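Local coordinates for protein peptidoglycan glycosyltransferase (Burkholderia ambifaria, PDB 5UY7) that belongs to the penicillin-binding proteins, pairing a dimerisation domain with a transpeptidase domain related in fold to the beta-lactamases, at residues 274-288 against 425-438. Numbering follows the deposited sequence.
Sequences PFTVSLALDLHRVTP and VFTPTTAREVRTML. With SO4 (sulfate ion), chain C.
Asp282, in the last turn of helix 274-282, turns its carboxylate to the start of helix 428-438, where OD1 is gripped from two directions. Thr427 N approaches on the syn side, somewhat out of the carboxylate plane, 2.9 Å from Asp282 OD1 and nearly straight at 174°. The Thr430 hydroxyl donates into the anti lone pair, with 2.7 Å from Thr430 OG1 to Asp282 OD1. With Thr427 at the N-cap, the carboxylate lies near the N-terminal end of helix 428-438, which would probably favour its charged form. A water spans Asp282 OD2 and Val425 O. Next to this polar joint lies the Phe426 ring, which CG, anti to the carbonyl carbon (chi1 -53°), carries against Ser278: Ser278 CB covers one face in a CH-pi contact, 3.5 Å from the ring centroid, Val425 CG1 covers the opposite face, and Phe275 CD1 meets the edge. The two helices, crossing at 140° with axes 9.3 Å apart, belong to the transpeptidase domain of the beta-lactamase clan, and Pro274 touches a probable SxxK motif. Leu281 is a knob in a hole formed by Thr430, Glu433, Val434 and Met437, its CD1 3.8 Å from Val434 CG2. Pro288 CG packs on Glu433 CD at 3.5 Å, and Pro288 CB meets Met437 CE. Ser278 OG, beside Val434 CG2, bonds back to Pro274 O at 2.7 Å, reaching that carbonyl from the face opposite Ser278 N. Farther out, Tyr397 of helix 390-401 meets the Phe275 ring edge-to-face, Met344 of helix 338-347 touches Phe426, and Ile321 touches both Val277 and Met437.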
ATOM      1  N   PRO A 274       0.761   4.423   6.031  1.00 14.27           N
ATOM      2  CA  PRO A 274      -0.510   5.148   5.879  1.00 13.66           C
ATOM      3  C   PRO A 274      -1.633   4.600   6.736  1.00 14.87           C
ATOM      4  O   PRO A 274      -2.543   5.363   7.073  1.00 15.69           O
ATOM      5  CB  PRO A 274      -0.821   4.994   4.387  1.00 13.77           C
ATOM      6  CG  PRO A 274       0.523   4.884   3.769  1.00 13.83           C
ATOM      7  CD  PRO A 274       1.298   4.030   4.709  1.00 14.60           C
ATOM      8  N   PHE A 275      -1.615   3.309   7.085  1.00 15.68           N
ATOM      9  CA  PHE A 275      -2.691   2.775   7.918  1.00 13.85           C
ATOM     10  C   PHE A 275      -2.495   3.146   9.378  1.00 14.63           C
ATOM     11  O   PHE A 275      -3.471   3.396  10.092  1.00 16.53           O
ATOM     12  CB  PHE A 275      -2.802   1.254   7.754  1.00 14.82           C
ATOM     13  CG  PHE A 275      -3.261   0.850   6.386  1.00 16.59           C
ATOM     14  CD1 PHE A 275      -4.566   1.089   5.987  1.00 16.72           C
ATOM     15  CD2 PHE A 275      -2.380   0.274   5.482  1.00 19.61           C
ATOM     16  CE1 PHE A 275      -4.996   0.755   4.708  1.00 16.71           C
ATOM     17  CE2 PHE A 275      -2.805  -0.065   4.200  1.00 17.78           C
ATOM     18  CZ  PHE A 275      -4.118   0.176   3.818  1.00 18.68           C
ATOM     19  N   THR A 276      -1.244   3.171   9.840  1.00 14.84           N
ATOM     20  CA  THR A 276      -0.959   3.691  11.175  1.00 14.72           C
ATOM     21  C   THR A 276      -1.511   5.100  11.327  1.00 16.05           C
ATOM     22  O   THR A 276      -2.193   5.419  12.311  1.00 15.92           O
ATOM     23  CB  THR A 276       0.551   3.690  11.416  1.00 15.78           C
ATOM     24  OG1 THR A 276       1.041   2.345  11.339  1.00 16.84           O
ATOM     25  CG2 THR A 276       0.878   4.258  12.792  1.00 17.70           C
ATOM     26  N   VAL A 277      -1.235   5.948  10.331  1.00 14.86           N
ATOM     27  CA  VAL A 277      -1.685   7.330  10.363  1.00 14.21           C
ATOM     28  C   VAL A 277      -3.196   7.398  10.195  1.00 15.76           C
ATOM     29  O   VAL A 277      -3.874   8.142  10.917  1.00 15.22           O
ATOM     30  CB  VAL A 277      -0.946   8.144   9.286  1.00 13.70           C
ATOM     31  CG1 VAL A 277      -1.648   9.473   9.039  1.00 17.27           C
ATOM     32  CG2 VAL A 277       0.499   8.358   9.704  1.00 15.60           C
ATOM     33  N   SER A 278      -3.757   6.613   9.260  1.00 14.87           N
ATOM     34  CA  SER A 278      -5.208   6.601   9.079  1.00 15.00           C
ATOM     35  C   SER A 278      -5.928   6.325  10.393  1.00 14.96           C
ATOM     36  O   SER A 278      -6.896   7.012  10.745  1.00 15.84           O
ATOM     37  CB  SER A 278      -5.615   5.553   8.042  1.00 15.10           C
ATOM     38  OG  SER A 278      -5.183   5.901   6.740  1.00 15.43           O
ATOM     39  N   LEU A 279      -5.480   5.305  11.128  1.00 13.36           N
ATOM     40  CA  LEU A 279      -6.189   4.949  12.353  1.00 13.62           C
ATOM     41  C   LEU A 279      -6.079   6.049  13.402  1.00 16.37           C
ATOM     42  O   LEU A 279      -7.071   6.382  14.057  1.00 16.93           O
ATOM     43  CB  LEU A 279      -5.657   3.623  12.908  1.00 15.83           C
ATOM     44  CG  LEU A 279      -6.391   3.113  14.149  1.00 17.15           C
ATOM     45  CD1 LEU A 279      -7.870   2.853  13.866  1.00 18.64           C
ATOM     46  CD2 LEU A 279      -5.695   1.857  14.669  1.00 18.08           C
ATOM     47  N   ALA A 280      -4.887   6.634  13.575  1.00 15.18           N
ATOM     48  CA  ALA A 280      -4.740   7.697  14.572  1.00 14.64           C
ATOM     49  C   ALA A 280      -5.590   8.915  14.221  1.00 17.28           C
ATOM     50  O   ALA A 280      -6.154   9.567  15.112  1.00 18.28           O
ATOM     51  CB  ALA A 280      -3.266   8.083  14.708  1.00 15.85           C
ATOM     52  N   LEU A 281      -5.692   9.246  12.933  1.00 15.20           N
ATOM     53  CA  LEU A 281      -6.625  10.296  12.519  1.00 16.93           C
ATOM     54  C   LEU A 281      -8.064   9.905  12.835  1.00 18.27           C
ATOM     55  O   LEU A 281      -8.835  10.705  13.387  1.00 19.67           O
ATOM     56  CB  LEU A 281      -6.481  10.569  11.018  1.00 14.93           C
ATOM     57  CG  LEU A 281      -5.139  11.162  10.585  1.00 16.11           C
ATOM     58  CD1 LEU A 281      -5.031  11.131   9.060  1.00 16.86           C
ATOM     59  CD2 LEU A 281      -5.045  12.601  11.096  1.00 17.51           C
ATOM     60  N   ASP A 282      -8.446   8.673  12.481  1.00 15.21           N
ATOM     61  CA  ASP A 282      -9.826   8.235  12.640  1.00 16.71           C
ATOM     62  C   ASP A 282     -10.236   8.200  14.107  1.00 21.49           C
ATOM     63  O   ASP A 282     -11.394   8.479  14.443  1.00 23.01           O
ATOM     64  CB  ASP A 282     -10.001   6.856  12.002  1.00 18.68           C
ATOM     65  CG  ASP A 282     -11.306   6.716  11.248  1.00 22.30           C
ATOM     66  OD1 ASP A 282     -11.649   7.632  10.466  1.00 19.79           O
ATOM     67  OD2 ASP A 282     -11.982   5.687  11.442  1.00 23.33           O
ATOM     68  N   LEU A 283      -9.305   7.839  14.992  1.00 19.34           N
ATOM     69  CA  LEU A 283      -9.568   7.819  16.426  1.00 20.08           C
ATOM     70  C   LEU A 283      -9.440   9.193  17.062  1.00 22.99           C
ATOM     71  O   LEU A 283      -9.623   9.309  18.281  1.00 24.53           O
ATOM     72  CB  LEU A 283      -8.621   6.834  17.118  1.00 19.15           C
ATOM     73  CG  LEU A 283      -8.850   5.376  16.720  1.00 21.29           C
ATOM     74  CD1 LEU A 283      -7.808   4.449  17.336  1.00 22.68           C
ATOM     75  CD2 LEU A 283     -10.253   4.963  17.142  1.00 26.03           C
ATOM     76  N   HIS A 284      -9.138  10.225  16.269  1.00 20.04           N
ATOM     77  CA  HIS A 284      -8.979  11.600  16.736  1.00 22.68           C
ATOM     78  C   HIS A 284      -7.785  11.760  17.674  1.00 24.01           C
ATOM     79  O   HIS A 284      -7.735  12.715  18.454  1.00 27.54           O
ATOM     80  CB  HIS A 284     -10.266  12.111  17.409  1.00 23.15           C
ATOM     81  CG  HIS A 284     -11.506  11.842  16.609  1.00 30.20           C
ATOM     82  ND1 HIS A 284     -11.723  12.397  15.365  1.00 39.03           N
ATOM     83  CD2 HIS A 284     -12.589  11.071  16.871  1.00 43.32           C
ATOM     84  CE1 HIS A 284     -12.888  11.984  14.898  1.00 40.06           C
ATOM     85  NE2 HIS A 284     -13.434  11.178  15.791  1.00 41.43           N
ATOM     86  N   ARG A 285      -6.806  10.848  17.605  1.00 18.95           N
ATOM     87  CA  ARG A 285      -5.608  10.984  18.436  1.00 17.32           C
ATOM     88  C   ARG A 285      -4.674  12.066  17.908  1.00 18.23           C
ATOM     89  O   ARG A 285      -3.983  12.731  18.692  1.00 22.11           O
ATOM     90  CB  ARG A 285      -4.855   9.651  18.516  1.00 18.79           C
ATOM     91  CG  ARG A 285      -5.688   8.488  19.035  1.00 20.49           C
ATOM     92  CD  ARG A 285      -5.994   8.602  20.537  1.00 21.86           C
ATOM     93  NE  ARG A 285      -7.232   7.882  20.822  1.00 22.73           N
ATOM     94  CZ  ARG A 285      -7.305   6.560  20.936  1.00 25.33           C
ATOM     95  NH1 ARG A 285      -6.203   5.831  20.846  1.00 21.32           N
ATOM     96  NH2 ARG A 285      -8.473   5.967  21.136  1.00 25.69           N
ATOM     97  N   VAL A 286      -4.623  12.233  16.591  1.00 19.50           N
ATOM     98  CA  VAL A 286      -3.829  13.268  15.945  1.00 17.41           C
ATOM     99  C   VAL A 286      -4.678  13.877  14.841  1.00 20.22           C
ATOM    100  O   VAL A 286      -5.715  13.336  14.450  1.00 18.34           O
ATOM    101  CB  VAL A 286      -2.509  12.738  15.341  1.00 16.89           C
ATOM    102  CG1 VAL A 286      -1.674  12.015  16.386  1.00 20.32           C
ATOM    103  CG2 VAL A 286      -2.795  11.804  14.166  1.00 17.79           C
ATOM    104  N   THR A 287      -4.204  15.004  14.323  1.00 20.81           N
ATOM    105  CA  THR A 287      -4.761  15.636  13.133  1.00 20.30           C
ATOM    106  C   THR A 287      -3.647  15.728  12.102  1.00 17.92           C
ATOM    107  O   THR A 287      -2.477  15.505  12.446  1.00 19.19           O
ATOM    108  CB  THR A 287      -5.295  17.025  13.456  1.00 23.94           C
ATOM    109  OG1 THR A 287      -4.199  17.848  13.878  1.00 24.96           O
ATOM    110  CG2 THR A 287      -6.356  16.946  14.541  1.00 26.45           C
ATOM    111  N   PRO A 288      -3.940  16.076  10.845  1.00 17.61           N
ATOM    112  CA  PRO A 288      -2.853  16.126   9.855  1.00 16.55           C
ATOM    113  C   PRO A 288      -1.743  17.098  10.207  1.00 17.72           C
ATOM    114  O   PRO A 288      -0.592  16.879   9.803  1.00 18.81           O
ATOM    115  CB  PRO A 288      -3.578  16.538   8.566  1.00 18.04           C
ATOM    116  CG  PRO A 288      -4.977  16.022   8.751  1.00 18.76           C
ATOM    117  CD  PRO A 288      -5.264  16.237  10.211  1.00 23.17           C
ATOM    118  N   VAL A 425     -13.858   1.024   6.996  1.00 15.88           N
ATOM    119  CA  VAL A 425     -12.611   0.929   7.750  1.00 17.74           C
ATOM    120  C   VAL A 425     -12.263   2.251   8.415  1.00 17.44           C
ATOM    121  O   VAL A 425     -11.895   2.288   9.590  1.00 19.38           O
ATOM    122  CB  VAL A 425     -11.473   0.461   6.822  1.00 19.71           C
ATOM    123  CG1 VAL A 425     -10.147   0.503   7.566  1.00 19.89           C
ATOM    124  CG2 VAL A 425     -11.770  -0.945   6.336  1.00 19.24           C
ATOM    125  N   PHE A 426     -12.386   3.349   7.670  1.00 16.13           N
ATOM    126  CA  PHE A 426     -12.145   4.701   8.159  1.00 15.28           C
ATOM    127  C   PHE A 426     -13.296   5.588   7.698  1.00 14.99           C
ATOM    128  O   PHE A 426     -14.077   5.210   6.822  1.00 16.25           O
ATOM    129  CB  PHE A 426     -10.806   5.258   7.628  1.00 15.72           C
ATOM    130  CG  PHE A 426      -9.627   4.356   7.877  1.00 15.52           C
ATOM    131  CD1 PHE A 426      -9.236   4.050   9.169  1.00 18.55           C
ATOM    132  CD2 PHE A 426      -8.894   3.836   6.823  1.00 18.07           C
ATOM    133  CE1 PHE A 426      -8.147   3.215   9.405  1.00 18.42           C
ATOM    134  CE2 PHE A 426      -7.800   2.999   7.049  1.00 18.16           C
ATOM    135  CZ  PHE A 426      -7.428   2.687   8.341  1.00 17.69           C
ATOM    136  N   THR A 427     -13.415   6.781   8.283  1.00 16.42           N
ATOM    137  CA  THR A 427     -14.386   7.733   7.770  1.00 16.73           C
ATOM    138  C   THR A 427     -13.891   8.324   6.454  1.00 17.53           C
ATOM    139  O   THR A 427     -12.696   8.274   6.148  1.00 18.30           O
ATOM    140  CB  THR A 427     -14.631   8.870   8.760  1.00 19.96           C
ATOM    141  OG1 THR A 427     -13.403   9.582   8.964  1.00 20.47           O
ATOM    142  CG2 THR A 427     -15.151   8.339  10.087  1.00 20.18           C
ATOM    143  N   PRO A 428     -14.799   8.872   5.643  1.00 16.73           N
ATOM    144  CA  PRO A 428     -14.353   9.538   4.408  1.00 16.92           C
ATOM    145  C   PRO A 428     -13.374  10.667   4.667  1.00 15.80           C
ATOM    146  O   PRO A 428     -12.454  10.882   3.871  1.00 18.43           O
ATOM    147  CB  PRO A 428     -15.667  10.058   3.803  1.00 20.67           C
ATOM    148  CG  PRO A 428     -16.722   9.136   4.340  1.00 21.75           C
ATOM    149  CD  PRO A 428     -16.270   8.733   5.714  1.00 18.36           C
ATOM    150  N   THR A 429     -13.556  11.405   5.765  1.00 18.37           N
ATOM    151  CA  THR A 429     -12.641  12.505   6.072  1.00 18.55           C
ATOM    152  C   THR A 429     -11.223  11.991   6.262  1.00 17.75           C
ATOM    153  O   THR A 429     -10.264  12.526   5.685  1.00 18.85           O
ATOM    154  CB  THR A 429     -13.117  13.239   7.320  1.00 23.20           C
ATOM    155  OG1 THR A 429     -14.354  13.902   7.029  1.00 28.53           O
ATOM    156  CG2 THR A 429     -12.076  14.259   7.764  1.00 26.55           C
ATOM    157  N   THR A 430     -11.071  10.926   7.049  1.00 16.06           N
ATOM    158  CA  THR A 430      -9.752  10.323   7.224  1.00 15.95           C
ATOM    159  C   THR A 430      -9.167   9.883   5.894  1.00 13.29           C
ATOM    160  O   THR A 430      -8.002  10.159   5.596  1.00 15.41           O
ATOM    161  CB  THR A 430      -9.844   9.136   8.177  1.00 15.55           C
ATOM    162  OG1 THR A 430     -10.190   9.623   9.469  1.00 18.02           O
ATOM    163  CG2 THR A 430      -8.501   8.378   8.249  1.00 15.35           C
ATOM    164  N   ALA A 431      -9.965   9.186   5.080  1.00 13.95           N
ATOM    165  CA  ALA A 431      -9.440   8.667   3.819  1.00 12.67           C
ATOM    166  C   ALA A 431      -8.978   9.801   2.918  1.00 15.85           C
ATOM    167  O   ALA A 431      -7.911   9.711   2.296  1.00 14.63           O
ATOM    168  CB  ALA A 431     -10.497   7.810   3.112  1.00 15.39           C
ATOM    169  N   ARG A 432      -9.745  10.891   2.871  1.00 15.81           N
ATOM    170  CA  ARG A 432      -9.363  12.036   2.043  1.00 13.67           C
ATOM    171  C   ARG A 432      -8.071  12.665   2.546  1.00 16.75           C
ATOM    172  O   ARG A 432      -7.182  13.003   1.750  1.00 17.20           O
ATOM    173  CB  ARG A 432     -10.493  13.067   2.025  1.00 17.66           C
ATOM    174  N   GLU A 433      -7.943  12.811   3.868  1.00 13.68           N
ATOM    175  CA  GLU A 433      -6.716  13.365   4.451  1.00 14.63           C
ATOM    176  C   GLU A 433      -5.505  12.521   4.086  1.00 14.78           C
ATOM    177  O   GLU A 433      -4.444  13.058   3.739  1.00 15.44           O
ATOM    178  CB  GLU A 433      -6.852  13.466   5.976  1.00 15.64           C
ATOM    179  CG  GLU A 433      -7.760  14.586   6.448  1.00 17.72           C
ATOM    180  CD  GLU A 433      -8.055  14.524   7.944  1.00 24.50           C
ATOM    181  OE1 GLU A 433      -7.883  13.443   8.545  1.00 26.11           O
ATOM    182  OE2 GLU A 433      -8.457  15.567   8.514  1.00 28.63           O
ATOM    183  N   VAL A 434      -5.647  11.196   4.137  1.00 12.81           N
ATOM    184  CA  VAL A 434      -4.504  10.337   3.847  1.00 11.32           C
ATOM    185  C   VAL A 434      -4.194  10.328   2.353  1.00 13.61           C
ATOM    186  O   VAL A 434      -3.019  10.287   1.965  1.00 14.56           O
ATOM    187  CB  VAL A 434      -4.754   8.929   4.420  1.00 12.55           C
ATOM    188  CG1 VAL A 434      -3.670   7.957   3.981  1.00 15.61           C
ATOM    189  CG2 VAL A 434      -4.781   9.021   5.939  1.00 15.39           C
ATOM    190  N   ARG A 435      -5.211  10.412   1.492  1.00 14.23           N
ATOM    191  CA  ARG A 435      -4.922  10.490   0.059  1.00 13.01           C
ATOM    192  C   ARG A 435      -4.081  11.722  -0.251  1.00 14.14           C
ATOM    193  O   ARG A 435      -3.148  11.652  -1.065  1.00 13.95           O
ATOM    194  CB  ARG A 435      -6.216  10.496  -0.756  1.00 14.53           C
ATOM    195  CG  ARG A 435      -6.927   9.123  -0.788  1.00 13.46           C
ATOM    196  CD  ARG A 435      -7.930   9.001  -1.941  1.00 13.13           C
ATOM    197  NE  ARG A 435      -8.945  10.046  -1.947  1.00 15.68           N
ATOM    198  CZ  ARG A 435     -10.046  10.039  -1.202  1.00 19.46           C
ATOM    199  NH1 ARG A 435     -10.284   9.046  -0.354  1.00 16.52           N
ATOM    200  NH2 ARG A 435     -10.915  11.034  -1.306  1.00 21.37           N
ATOM    201  N   THR A 436      -4.389  12.855   0.400  1.00 13.72           N
ATOM    202  CA  THR A 436      -3.568  14.055   0.246  1.00 12.89           C
ATOM    203  C   THR A 436      -2.128  13.776   0.663  1.00 15.40           C
ATOM    204  O   THR A 436      -1.178  14.177  -0.032  1.00 16.89           O
ATOM    205  CB  THR A 436      -4.182  15.207   1.056  1.00 17.47           C
ATOM    206  OG1 THR A 436      -5.478  15.520   0.519  1.00 17.37           O
ATOM    207  CG2 THR A 436      -3.297  16.473   1.028  1.00 19.39           C
ATOM    208  N   MET A 437      -1.941  13.064   1.781  1.00 14.97           N
ATOM    209  CA  MET A 437      -0.590  12.730   2.223  1.00 14.18           C
ATOM    210  C   MET A 437       0.105  11.801   1.236  1.00 14.45           C
ATOM    211  O   MET A 437       1.312  11.931   0.998  1.00 14.67           O
ATOM    212  CB  MET A 437      -0.639  12.096   3.612  1.00 16.21           C
ATOM    213  CG  MET A 437      -1.206  13.030   4.670  1.00 15.17           C
ATOM    214  SD  MET A 437      -1.369  12.111   6.212  1.00 16.94           S
ATOM    215  CE  MET A 437      -2.139  13.353   7.263  1.00 16.53           C
ATOM    216  N   LEU A 438      -0.634  10.855   0.658  1.00 13.65           N
ATOM    217  CA  LEU A 438      -0.007   9.917  -0.278  1.00 13.32           C
ATOM    218  C   LEU A 438       0.520  10.626  -1.522  1.00 15.08           C
ATOM    219  O   LEU A 438       1.509  10.178  -2.111  1.00 16.05           O
ATOM    220  CB  LEU A 438      -0.995   8.824  -0.682  1.00 13.28           C
ATOM    221  CG  LEU A 438      -1.351   7.786   0.385  1.00 13.82           C
ATOM    222  CD1 LEU A 438      -2.371   6.814  -0.194  1.00 14.89           C
ATOM    223  CD2 LEU A 438      -0.119   7.024   0.898  1.00 16.07           C
TER
HETATM  224  S   SO4 C 702      -5.226  20.588  12.031  1.00 42.89           S
HETATM  225  O1  SO4 C 702      -6.681  20.471  12.025  1.00 54.08           O
HETATM  226  O2  SO4 C 702      -4.825  21.891  11.503  1.00 44.71           O
HETATM  227  O3  SO4 C 702      -4.660  19.540  11.184  1.00 46.74           O
HETATM  228  O4  SO4 C 702      -4.736  20.448  13.401  1.00 47.07           O
HETATM  229  O   HOH W   1     -11.031   3.294  12.424  1.00 31.94           O